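Local coordinates for uncharacterized protein (Thermus thermophilus HB8, PDB 6SCE) that is a CARF-domain CRISPR defence nuclease that cuts DNA when activated by cyclic oligoadenylate, at residues K558-G563 / R591-P596. Numbering follows the deposited sequence.
Sequences KPTDEG and RWRGAP
Asp561, in the first turn of helix 561-579, sets its CB over the six-membered ring of Trp592, a CH-pi contact whose modelled closeness is doubtful, while its carboxylate turns off the ring face toward the backbone of Arg593 and Gly594. With chi1 at 66°, CG lies between the backbone N and the carbonyl carbon, which swings the carboxylate to this side; chi2 then aims each oxygen. Arg593 N donates to OD1 over 3.2 Å, coming from above the carboxylate plane, and Gly594 N makes a weak bond to OD2. The indole is fixed at its edge as well: NE1 gives a hydrogen bond of 3.0 Å to Ala595 O, which lies in the ring plane. Replacing Trp592 by a leucine would probably leave Ala595 O without the indole donor and the Asp561 CB with less cover. Arg591 N bonds to Pro559 O at 3.0 Å, where strands 551-558 and 584-592 of a beta-alpha-beta unit end side by side. Arg565, one turn along the helix, bonds to the carbonyls of Ala595 and Pro596. It also forms a salt bridge with OD2, and this, with the Arg593 amide and the weaker Gly594 bond, is likely to keep the buried carboxylate ionised, tying the helix start to the loop after strand 584-592.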
loop_
_atom_site.group_PDB
_atom_site.type_symbol
_atom_site.label_atom_id
_atom_site.label_comp_id
_atom_site.label_asym_id
_atom_site.label_seq_id
_atom_site.Cartn_x
_atom_site.Cartn_y
_atom_site.Cartn_z
ATOM N N LYS A 558 23.607 -7.115 9.345
ATOM C CA LYS A 558 24.353 -6.437 10.412
ATOM C C LYS A 558 25.215 -7.440 11.187
ATOM O O LYS A 558 24.900 -8.637 11.224
ATOM C CB LYS A 558 23.391 -5.722 11.371
ATOM C CG LYS A 558 22.758 -4.442 10.815
ATOM C CD LYS A 558 23.801 -3.395 10.452
ATOM C CE LYS A 558 23.223 -1.992 10.509
ATOM N NZ LYS A 558 24.061 -1.037 9.749
ATOM N N PRO A 559 26.319 -6.958 11.804
ATOM C CA PRO A 559 27.115 -7.874 12.640
ATOM C C PRO A 559 26.337 -8.419 13.837
ATOM O O PRO A 559 26.462 -9.598 14.178
ATOM C CB PRO A 559 28.286 -7.000 13.104
ATOM C CG PRO A 559 28.391 -5.905 12.089
ATOM C CD PRO A 559 26.984 -5.654 11.607
ATOM N N THR A 560 25.511 -7.573 14.445
ATOM C CA THR A 560 24.786 -7.940 15.654
ATOM C C THR A 560 23.299 -7.574 15.562
ATOM O O THR A 560 22.912 -6.778 14.704
ATOM C CB THR A 560 25.426 -7.224 16.868
ATOM O OG1 THR A 560 26.843 -7.469 16.863
ATOM C CG2 THR A 560 24.872 -7.731 18.161
ATOM N N ASP A 561 22.490 -8.175 16.441
ATOM C CA ASP A 561 21.109 -7.753 16.697
ATOM C C ASP A 561 20.957 -6.247 16.956
ATOM O O ASP A 561 19.866 -5.699 16.804
ATOM C CB ASP A 561 20.505 -8.551 17.866
ATOM C CG ASP A 561 21.189 -8.274 19.211
ATOM O OD1 ASP A 561 22.383 -8.616 19.374
ATOM O OD2 ASP A 561 20.510 -7.755 20.125
ATOM N N GLU A 562 22.055 -5.587 17.318
ATOM C CA GLU A 562 22.049 -4.173 17.666
ATOM C C GLU A 562 21.833 -3.271 16.431
ATOM O O GLU A 562 21.105 -2.278 16.495
ATOM C CB GLU A 562 23.373 -3.824 18.360
ATOM C CG GLU A 562 23.317 -2.620 19.287
ATOM C CD GLU A 562 24.639 -2.382 20.012
ATOM O OE1 GLU A 562 25.705 -2.496 19.370
ATOM O OE2 GLU A 562 24.617 -2.077 21.224
ATOM N N GLY A 563 22.484 -3.605 15.323
ATOM C CA GLY A 563 22.311 -2.854 14.081
ATOM C C GLY A 563 20.895 -3.017 13.546
ATOM O O GLY A 563 20.306 -2.065 13.012
ATOM N N ARG A 591 25.667 -12.452 14.455
ATOM C CA ARG A 591 25.486 -12.946 15.823
ATOM C C ARG A 591 24.310 -12.268 16.542
ATOM O O ARG A 591 24.312 -11.054 16.749
ATOM C CB ARG A 591 26.776 -12.717 16.629
ATOM C CG ARG A 591 26.879 -13.505 17.938
ATOM C CD ARG A 591 27.027 -15.017 17.762
ATOM N NE ARG A 591 28.071 -15.398 16.799
ATOM C CZ ARG A 591 28.792 -16.523 16.840
ATOM N NH1 ARG A 591 28.619 -17.433 17.801
ATOM N NH2 ARG A 591 29.702 -16.743 15.895
ATOM N N TRP A 592 23.319 -13.059 16.940
ATOM C CA TRP A 592 22.251 -12.559 17.800
ATOM C C TRP A 592 22.606 -12.800 19.265
ATOM O O TRP A 592 23.003 -13.904 19.631
ATOM C CB TRP A 592 20.907 -13.230 17.487
ATOM C CG TRP A 592 19.764 -12.450 18.082
ATOM C CD1 TRP A 592 19.302 -12.514 19.370
ATOM C CD2 TRP A 592 18.973 -11.454 17.425
ATOM N NE1 TRP A 592 18.266 -11.630 19.548
ATOM C CE2 TRP A 592 18.045 -10.964 18.371
ATOM C CE3 TRP A 592 18.956 -10.930 16.130
ATOM C CZ2 TRP A 592 17.111 -9.973 18.058
ATOM C CZ3 TRP A 592 18.027 -9.952 15.822
ATOM C CH2 TRP A 592 17.121 -9.482 16.783
ATOM N N ARG A 593 22.426 -11.772 20.095
ATOM C CA ARG A 593 22.700 -11.854 21.535
ATOM C C ARG A 593 21.474 -11.585 22.408
ATOM O O ARG A 593 20.964 -12.504 23.051
ATOM C CB ARG A 593 23.823 -10.889 21.907
ATOM C CG ARG A 593 25.177 -11.433 21.505
ATOM C CD ARG A 593 26.217 -10.354 21.285
ATOM N NE ARG A 593 27.319 -10.879 20.482
ATOM C CZ ARG A 593 28.412 -10.195 20.154
ATOM N NH1 ARG A 593 28.579 -8.939 20.564
ATOM N NH2 ARG A 593 29.347 -10.778 19.413
ATOM N N GLY A 594 21.006 -10.336 22.415
ATOM C CA GLY A 594 20.067 -9.847 23.430
ATOM C C GLY A 594 18.676 -10.464 23.468
ATOM O O GLY A 594 18.484 -11.651 23.162
ATOM N N ALA A 595 17.697 -9.647 23.856
ATOM C CA ALA A 595 16.307 -10.094 23.959
ATOM C C ALA A 595 15.759 -10.560 22.604
ATOM O O ALA A 595 16.402 -10.361 21.567
ATOM C CB ALA A 595 15.442 -8.972 24.515
ATOM N N PRO A 596 14.574 -11.203 22.606
ATOM C CA PRO A 596 13.858 -11.400 21.342
ATOM C C PRO A 596 13.732 -10.092 20.548
ATOM O O PRO A 596 13.738 -9.010 21.152
ATOM C CB PRO A 596 12.462 -11.887 21.788
ATOM C CG PRO A 596 12.469 -11.886 23.292
ATOM C CD PRO A 596 13.906 -11.910 23.713
#